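Long-range contacts in citrate synthase (Thermotoga maritima, PDB 2P2W), which probably catalyses the condensation of acetyl-CoA with oxaloacetate and water to give citrate and free CoA, a step of the tricarboxylic acid cycle: residues 48-53 with 329-334; 113-118 with 193-198. All coordinates share one frame; numbering follows the deposited sequence.

Interaction 1. Residues 48-53 with 329-334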
ATOM      1  N   PHE A  48     -12.237  15.142 -16.897  1.00 21.57           N
ATOM      2  CA  PHE A  48     -13.031  14.125 -17.576  1.00 21.35           C
ATOM      3  C   PHE A  48     -13.045  12.803 -16.808  1.00 21.66           C
ATOM      4  O   PHE A  48     -14.087  12.162 -16.679  1.00 21.20           O
ATOM      5  CB  PHE A  48     -12.486  13.915 -18.992  1.00 21.92           C
ATOM      6  CG  PHE A  48     -13.258  12.913 -19.802  1.00 22.71           C
ATOM      7  CD1 PHE A  48     -14.649  12.939 -19.827  1.00 24.03           C
ATOM      8  CD2 PHE A  48     -12.592  11.962 -20.566  1.00 23.24           C
ATOM      9  CE1 PHE A  48     -15.367  12.028 -20.602  1.00 24.68           C
ATOM     10  CE2 PHE A  48     -13.298  11.048 -21.346  1.00 25.10           C
ATOM     11  CZ  PHE A  48     -14.691  11.083 -21.363  1.00 24.93           C
ATOM     12  N   LEU A  49     -11.889  12.401 -16.292  1.00 21.93           N
ATOM     13  CA  LEU A  49     -11.803  11.153 -15.538  1.00 21.30           C
ATOM     14  C   LEU A  49     -12.572  11.215 -14.214  1.00 21.42           C
ATOM     15  O   LEU A  49     -13.260  10.264 -13.850  1.00 23.17           O
ATOM     16  CB  LEU A  49     -10.336  10.793 -15.278  1.00 20.04           C
ATOM     17  CG  LEU A  49      -9.576  10.262 -16.497  1.00 20.53           C
ATOM     18  CD1 LEU A  49      -8.090  10.119 -16.185  1.00 20.82           C
ATOM     19  CD2 LEU A  49     -10.172   8.918 -16.905  1.00 20.35           C
ATOM     20  N   TRP A  50     -12.464  12.336 -13.505  1.00 21.30           N
ATOM     21  CA  TRP A  50     -13.144  12.497 -12.220  1.00 22.30           C
ATOM     22  C   TRP A  50     -14.634  12.826 -12.301  1.00 23.13           C
ATOM     23  O   TRP A  50     -15.422  12.327 -11.501  1.00 23.65           O
ATOM     24  CB  TRP A  50     -12.467  13.589 -11.378  1.00 21.89           C
ATOM     25  CG  TRP A  50     -11.209  13.156 -10.681  1.00 20.32           C
ATOM     26  CD1 TRP A  50     -11.004  11.984 -10.007  1.00 21.19           C
ATOM     27  CD2 TRP A  50     -10.000  13.911 -10.549  1.00 20.95           C
ATOM     28  NE1 TRP A  50      -9.740  11.963  -9.461  1.00 21.20           N
ATOM     29  CE2 TRP A  50      -9.102  13.133  -9.780  1.00 21.34           C
ATOM     30  CE3 TRP A  50      -9.586  15.171 -11.006  1.00 19.21           C
ATOM     31  CZ2 TRP A  50      -7.812  13.575  -9.457  1.00 20.30           C
ATOM     32  CZ3 TRP A  50      -8.303  15.611 -10.684  1.00 20.13           C
ATOM     33  CH2 TRP A  50      -7.431  14.811  -9.916  1.00 19.44           C
ATOM     34  N   TYR A  51     -15.018  13.665 -13.258  1.00 22.78           N
ATOM     35  CA  TYR A  51     -16.416  14.078 -13.381  1.00 24.22           C
ATOM     36  C   TYR A  51     -17.273  13.333 -14.391  1.00 25.03           C
ATOM     37  O   TYR A  51     -18.499  13.425 -14.345  1.00 24.99           O
ATOM     38  CB  TYR A  51     -16.476  15.581 -13.651  1.00 25.07           C
ATOM     39  CG  TYR A  51     -16.029  16.400 -12.461  1.00 26.74           C
ATOM     40  CD1 TYR A  51     -16.889  16.625 -11.382  1.00 27.79           C
ATOM     41  CD2 TYR A  51     -14.735  16.916 -12.391  1.00 26.99           C
ATOM     42  CE1 TYR A  51     -16.470  17.342 -10.266  1.00 27.94           C
ATOM     43  CE2 TYR A  51     -14.307  17.632 -11.281  1.00 28.27           C
ATOM     44  CZ  TYR A  51     -15.179  17.841 -10.221  1.00 28.18           C
ATOM     45  OH  TYR A  51     -14.756  18.554  -9.123  1.00 28.69           O
ATOM     46  N   GLY A  52     -16.642  12.603 -15.303  1.00 24.75           N
ATOM     47  CA  GLY A  52     -17.400  11.838 -16.283  1.00 25.35           C
ATOM     48  C   GLY A  52     -17.872  12.568 -17.528  1.00 25.82           C
ATOM     49  O   GLY A  52     -18.615  12.007 -18.332  1.00 25.77           O
ATOM     50  N   LYS A  53     -17.452  13.813 -17.705  1.00 26.13           N
ATOM     51  CA  LYS A  53     -17.850  14.566 -18.889  1.00 26.80           C
ATOM     52  C   LYS A  53     -16.784  15.602 -19.225  1.00 26.28           C
ATOM     53  O   LYS A  53     -16.054  16.054 -18.344  1.00 25.24           O
ATOM     54  CB  LYS A  53     -19.181  15.270 -18.637  1.00 29.52           C
ATOM     55  CG  LYS A  53     -19.082  16.395 -17.631  1.00 34.64           C
ATOM     56  CD  LYS A  53     -20.448  16.801 -17.099  1.00 39.08           C
ATOM     57  CE  LYS A  53     -20.369  18.143 -16.385  1.00 41.69           C
ATOM     58  NZ  LYS A  53     -19.383  18.127 -15.270  1.00 41.67           N
ATOM     59  N   TRP A 329      -5.820   6.399 -10.057  1.00 17.12           N
ATOM     60  CA  TRP A 329      -5.911   5.715  -8.769  1.00 16.97           C
ATOM     61  C   TRP A 329      -7.096   6.247  -7.962  1.00 17.31           C
ATOM     62  O   TRP A 329      -7.934   5.478  -7.498  1.00 16.95           O
ATOM     63  CB  TRP A 329      -4.640   5.921  -7.938  1.00 14.99           C
ATOM     64  CG  TRP A 329      -3.402   5.211  -8.432  1.00 16.13           C
ATOM     65  CD1 TRP A 329      -3.346   4.069  -9.189  1.00 16.14           C
ATOM     66  CD2 TRP A 329      -2.044   5.558  -8.132  1.00 15.33           C
ATOM     67  NE1 TRP A 329      -2.036   3.687  -9.374  1.00 15.27           N
ATOM     68  CE2 TRP A 329      -1.217   4.582  -8.737  1.00 15.13           C
ATOM     69  CE3 TRP A 329      -1.445   6.599  -7.405  1.00 14.98           C
ATOM     70  CZ2 TRP A 329       0.182   4.617  -8.640  1.00 15.04           C
ATOM     71  CZ3 TRP A 329      -0.053   6.633  -7.308  1.00 16.24           C
ATOM     72  CH2 TRP A 329       0.744   5.647  -7.923  1.00 15.77           C
ATOM     73  N   THR A 330      -7.154   7.570  -7.806  1.00 17.04           N
ATOM     74  CA  THR A 330      -8.223   8.200  -7.037  1.00 17.95           C
ATOM     75  C   THR A 330      -9.602   8.024  -7.672  1.00 19.22           C
ATOM     76  O   THR A 330     -10.590   7.829  -6.963  1.00 18.39           O
ATOM     77  CB  THR A 330      -7.934   9.710  -6.800  1.00 18.08           C
ATOM     78  OG1 THR A 330      -7.746  10.378  -8.050  1.00 18.36           O
ATOM     79  CG2 THR A 330      -6.680   9.886  -5.952  1.00 16.12           C
ATOM     80  N   ALA A 331      -9.672   8.081  -9.001  1.00 19.07           N
ATOM     81  CA  ALA A 331     -10.945   7.903  -9.699  1.00 18.73           C
ATOM     82  C   ALA A 331     -11.505   6.520  -9.347  1.00 19.80           C
ATOM     83  O   ALA A 331     -12.689   6.372  -9.037  1.00 20.26           O
ATOM     84  CB  ALA A 331     -10.739   8.026 -11.210  1.00 19.56           C
ATOM     85  N   HIS A 332     -10.640   5.510  -9.388  1.00 17.95           N
ATOM     86  CA  HIS A 332     -11.041   4.148  -9.058  1.00 19.41           C
ATOM     87  C   HIS A 332     -11.457   3.997  -7.600  1.00 18.73           C
ATOM     88  O   HIS A 332     -12.481   3.381  -7.307  1.00 20.64           O
ATOM     89  CB  HIS A 332      -9.909   3.171  -9.386  1.00 19.12           C
ATOM     90  CG  HIS A 332      -9.935   2.688 -10.801  1.00 19.77           C
ATOM     91  ND1 HIS A 332     -10.804   1.712 -11.234  1.00 20.01           N
ATOM     92  CD2 HIS A 332      -9.239   3.086 -11.894  1.00 18.94           C
ATOM     93  CE1 HIS A 332     -10.645   1.530 -12.535  1.00 21.15           C
ATOM     94  NE2 HIS A 332      -9.703   2.353 -12.957  1.00 19.65           N
ATOM     95  N   VAL A 333     -10.669   4.547  -6.683  1.00 18.36           N
ATOM     96  CA  VAL A 333     -11.008   4.460  -5.261  1.00 17.88           C
ATOM     97  C   VAL A 333     -12.414   5.028  -5.039  1.00 19.06           C
ATOM     98  O   VAL A 333     -13.261   4.386  -4.418  1.00 18.97           O
ATOM     99  CB  VAL A 333      -9.989   5.244  -4.386  1.00 17.11           C
ATOM    100  CG1 VAL A 333     -10.501   5.364  -2.954  1.00 16.37           C
ATOM    101  CG2 VAL A 333      -8.642   4.521  -4.396  1.00 17.94           C
ATOM    102  N   ILE A 334     -12.652   6.226  -5.568  1.00 19.47           N
ATOM    103  CA  ILE A 334     -13.944   6.896  -5.440  1.00 19.15           C
ATOM    104  C   ILE A 334     -15.086   6.034  -5.975  1.00 20.14           C
ATOM    105  O   ILE A 334     -16.105   5.854  -5.310  1.00 19.62           O
ATOM    106  CB  ILE A 334     -13.953   8.242  -6.203  1.00 19.53           C
ATOM    107  CG1 ILE A 334     -12.991   9.229  -5.536  1.00 21.38           C
ATOM    108  CG2 ILE A 334     -15.370   8.810  -6.235  1.00 18.91           C
ATOM    109  CD1 ILE A 334     -12.654  10.428  -6.387  1.00 21.80           C
TER
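W50 reaches across to T330 with the nitrogen edge of its indole: NE1 donates to OG1 at 2.9 Å, and the oxygen lies almost exactly in the ring plane, although the N-H...O angle of 149° leaves the bond somewhat bent. The indole is delivered by a chi1 of -79°, which sets CG anti to the carbonyl carbon. On the other side, T330 holds OG1 between its backbone N and carbonyl carbon (chi1 57°), with CG2 anti to that carbon. OG1 also hydrogen-bonds back to V326 O and V327 O on its own helix, which its single proton has to share or choose between; with W50 as donor, the hydroxyl is probably held in this rotamer. This is a buried helix-to-helix contact of the largely helical citrate synthase fold, pairing the last turn of helix 42-51 with the long helix 317-337. Beside the hydrogen bond the packing is apolar. W50 CD1 lies 4.1 Å from A331 CB, and I334 CD1 approaches the same CD1 obliquely at 4.3 Å. The small A331 lets the backbones draw close, its CA 5.7 Å from that of W50, and its methyl stands 4.3 Å from L49 O. That carbonyl accepts a hydrogen bond from R29.

Interaction 2. Residues 113-118 with 193-198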
ATOM      1  N   GLU A 113     -12.843  15.951  -3.892  1.00 23.29           N
ATOM      2  CA  GLU A 113     -12.183  17.229  -3.638  1.00 23.84           C
ATOM      3  C   GLU A 113     -10.790  16.928  -3.091  1.00 22.79           C
ATOM      4  O   GLU A 113      -9.808  17.594  -3.431  1.00 20.28           O
ATOM      5  CB  GLU A 113     -12.982  18.039  -2.618  1.00 25.61           C
ATOM      6  CG  GLU A 113     -12.591  19.505  -2.531  1.00 29.41           C
ATOM      7  CD  GLU A 113     -12.826  20.246  -3.834  1.00 29.72           C
ATOM      8  OE1 GLU A 113     -13.810  19.925  -4.530  1.00 30.71           O
ATOM      9  OE2 GLU A 113     -12.037  21.156  -4.156  1.00 32.92           O
ATOM     10  N   LYS A 114     -10.713  15.906  -2.246  1.00 21.49           N
ATOM     11  CA  LYS A 114      -9.447  15.495  -1.658  1.00 22.53           C
ATOM     12  C   LYS A 114      -8.504  14.987  -2.750  1.00 20.41           C
ATOM     13  O   LYS A 114      -7.304  15.281  -2.734  1.00 18.98           O
ATOM     14  CB  LYS A 114      -9.694  14.393  -0.623  1.00 26.27           C
ATOM     15  CG  LYS A 114      -8.505  14.097   0.271  1.00 30.98           C
ATOM     16  CD  LYS A 114      -8.935  13.356   1.533  1.00 35.26           C
ATOM     17  CE  LYS A 114     -10.153  14.009   2.177  1.00 36.78           C
ATOM     18  NZ  LYS A 114      -9.769  14.985   3.235  1.00 39.41           N
ATOM     19  N   ALA A 115      -9.054  14.223  -3.695  1.00 18.96           N
ATOM     20  CA  ALA A 115      -8.269  13.671  -4.796  1.00 18.27           C
ATOM     21  C   ALA A 115      -7.698  14.805  -5.637  1.00 19.00           C
ATOM     22  O   ALA A 115      -6.531  14.780  -6.018  1.00 18.10           O
ATOM     23  CB  ALA A 115      -9.143  12.766  -5.665  1.00 18.83           C
ATOM     24  N   ILE A 116      -8.538  15.798  -5.925  1.00 18.53           N
ATOM     25  CA  ILE A 116      -8.124  16.953  -6.714  1.00 18.66           C
ATOM     26  C   ILE A 116      -6.964  17.692  -6.046  1.00 20.15           C
ATOM     27  O   ILE A 116      -5.988  18.064  -6.705  1.00 19.14           O
ATOM     28  CB  ILE A 116      -9.310  17.931  -6.912  1.00 19.22           C
ATOM     29  CG1 ILE A 116     -10.393  17.256  -7.764  1.00 20.02           C
ATOM     30  CG2 ILE A 116      -8.825  19.232  -7.561  1.00 18.84           C
ATOM     31  CD1 ILE A 116     -11.682  18.067  -7.903  1.00 19.69           C
ATOM     32  N   ARG A 117      -7.070  17.897  -4.735  1.00 20.08           N
ATOM     33  CA  ARG A 117      -6.029  18.603  -3.994  1.00 21.96           C
ATOM     34  C   ARG A 117      -4.708  17.837  -3.943  1.00 20.61           C
ATOM     35  O   ARG A 117      -3.640  18.415  -4.151  1.00 20.15           O
ATOM     36  CB  ARG A 117      -6.508  18.907  -2.569  1.00 24.67           C
ATOM     37  CG  ARG A 117      -5.474  19.619  -1.705  1.00 31.98           C
ATOM     38  CD  ARG A 117      -6.145  20.401  -0.584  1.00 36.98           C
ATOM     39  NE  ARG A 117      -7.013  19.562   0.239  1.00 42.28           N
ATOM     40  CZ  ARG A 117      -6.579  18.608   1.060  1.00 44.90           C
ATOM     41  NH1 ARG A 117      -5.277  18.366   1.173  1.00 45.75           N
ATOM     42  NH2 ARG A 117      -7.445  17.901   1.773  1.00 45.06           N
ATOM     43  N   VAL A 118      -4.773  16.538  -3.673  1.00 19.94           N
ATOM     44  CA  VAL A 118      -3.555  15.739  -3.600  1.00 19.58           C
ATOM     45  C   VAL A 118      -2.851  15.695  -4.961  1.00 19.15           C
ATOM     46  O   VAL A 118      -1.634  15.829  -5.038  1.00 18.25           O
ATOM     47  CB  VAL A 118      -3.854  14.293  -3.099  1.00 21.58           C
ATOM     48  CG1 VAL A 118      -4.610  13.513  -4.154  1.00 23.64           C
ATOM     49  CG2 VAL A 118      -2.555  13.593  -2.727  1.00 23.68           C
ATOM     50  N   SER A 193     -10.092   2.733   4.437  1.00 17.63           N
ATOM     51  CA  SER A 193      -8.995   3.567   4.918  1.00 17.49           C
ATOM     52  C   SER A 193      -9.016   4.892   4.184  1.00 17.55           C
ATOM     53  O   SER A 193      -9.760   5.055   3.225  1.00 18.35           O
ATOM     54  CB  SER A 193      -7.673   2.824   4.646  1.00 18.20           C
ATOM     55  OG  SER A 193      -6.583   3.483   5.319  1.00 18.25           O
ATOM     56  N   ASP A 194      -8.204   5.851   4.620  1.00 17.57           N
ATOM     57  CA  ASP A 194      -8.172   7.174   3.997  1.00 17.99           C
ATOM     58  C   ASP A 194      -7.536   7.172   2.608  1.00 16.91           C
ATOM     59  O   ASP A 194      -6.773   6.268   2.258  1.00 16.33           O
ATOM     60  CB  ASP A 194      -7.415   8.156   4.885  1.00 19.04           C
ATOM     61  CG  ASP A 194      -5.972   7.767   5.059  1.00 20.27           C
ATOM     62  OD1 ASP A 194      -5.685   6.933   5.947  1.00 20.03           O
ATOM     63  OD2 ASP A 194      -5.130   8.275   4.292  1.00 19.00           O
ATOM     64  N   LEU A 195      -7.841   8.205   1.826  1.00 16.61           N
ATOM     65  CA  LEU A 195      -7.321   8.317   0.467  1.00 17.63           C
ATOM     66  C   LEU A 195      -5.790   8.348   0.395  1.00 18.66           C
ATOM     67  O   LEU A 195      -5.197   7.790  -0.532  1.00 17.95           O
ATOM     68  CB  LEU A 195      -7.897   9.563  -0.217  1.00 19.14           C
ATOM     69  CG  LEU A 195      -7.615   9.714  -1.719  1.00 19.10           C
ATOM     70  CD1 LEU A 195      -8.214   8.539  -2.483  1.00 20.11           C
ATOM     71  CD2 LEU A 195      -8.221  11.014  -2.215  1.00 20.28           C
ATOM     72  N   TYR A 196      -5.145   8.991   1.364  1.00 17.66           N
ATOM     73  CA  TYR A 196      -3.684   9.060   1.355  1.00 19.19           C
ATOM     74  C   TYR A 196      -3.082   7.667   1.507  1.00 18.69           C
ATOM     75  O   TYR A 196      -2.113   7.324   0.825  1.00 17.94           O
ATOM     76  CB  TYR A 196      -3.190   9.979   2.473  1.00 20.93           C
ATOM     77  CG  TYR A 196      -3.862  11.327   2.438  1.00 25.88           C
ATOM     78  CD1 TYR A 196      -3.735  12.161   1.324  1.00 27.40           C
ATOM     79  CD2 TYR A 196      -4.671  11.749   3.492  1.00 27.38           C
ATOM     80  CE1 TYR A 196      -4.404  13.384   1.260  1.00 30.39           C
ATOM     81  CE2 TYR A 196      -5.343  12.969   3.439  1.00 30.37           C
ATOM     82  CZ  TYR A 196      -5.206  13.779   2.321  1.00 32.24           C
ATOM     83  OH  TYR A 196      -5.886  14.977   2.263  1.00 35.79           O
ATOM     84  N   SER A 197      -3.665   6.865   2.392  1.00 18.05           N
ATOM     85  CA  SER A 197      -3.192   5.505   2.605  1.00 17.60           C
ATOM     86  C   SER A 197      -3.305   4.692   1.318  1.00 17.96           C
ATOM     87  O   SER A 197      -2.398   3.929   0.976  1.00 17.12           O
ATOM     88  CB  SER A 197      -3.988   4.826   3.720  1.00 17.00           C
ATOM     89  OG  SER A 197      -3.687   5.396   4.982  1.00 16.50           O
ATOM     90  N   CYS A 198      -4.420   4.848   0.607  1.00 17.30           N
ATOM     91  CA  CYS A 198      -4.614   4.126  -0.645  1.00 17.29           C
ATOM     92  C   CYS A 198      -3.508   4.510  -1.629  1.00 17.20           C
ATOM     93  O   CYS A 198      -2.894   3.650  -2.259  1.00 16.56           O
ATOM     94  CB  CYS A 198      -5.975   4.466  -1.261  1.00 18.41           C
ATOM     95  SG  CYS A 198      -7.396   4.091  -0.208  1.00 18.82           S
TER
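K114 lies across Y196 at about a right angle, its CG 3.4 Å from the phenol OH and its CD 3.8 Å from CZ. With CG anti to the backbone N (chi1 -167°) the first methylenes are laid against the hydroxyl end of the tyrosine; the bends at chi3 and chi4 come only beyond them. A serine here would probably leave the hydroxyl end of Y196 without its aliphatic cover and open a gap beside L195. Next along the helix, A115 receives L195: CD2 of the leucine packs 4.0 Å from the alanine CB and 3.6 Å from its backbone N. The two segments belong to the bundle of helices that makes up most of the citrate synthase fold; the first turn of helix 195-207 meets an early part of helix 110-133. D194 is the N-cap of that first turn, its OD2 accepting from S197 N at 2.8 Å from above the carboxylate plane, while OD1 takes the S197 hydroxyl and forms a salt bridge with K207 of the second subunit. R117 follows; its NH2 makes a weak hydrogen bond of 3.3 Å to Y196 OH, the guanidinium and ring planes 48° apart. One residue on, V118 brings CG2 to the edge of the tyrosine ring, 4.4 Å from CE1.

Following the chain from the N terminus, helix 42-51 comes first, with the opening segment of interaction 1. Helix 110-133 then supplies one side of interaction 2, which closes a loop of 74 residues when the chain arrives at the start of helix 195-207. Interaction 1 closes much later, on helix 317-337, after 275 intervening residues, so interaction 2 is nested inside it. The two centres lie about 12 Å apart and the contacts touch directly: A115 CB packs against T330 CB at 3.5 Å, and the indole of W50 rests near A115 and I116. Helix 110-133 thus touches helices 42-51, 195-207 and 317-337, joining early, middle and late parts of the chain.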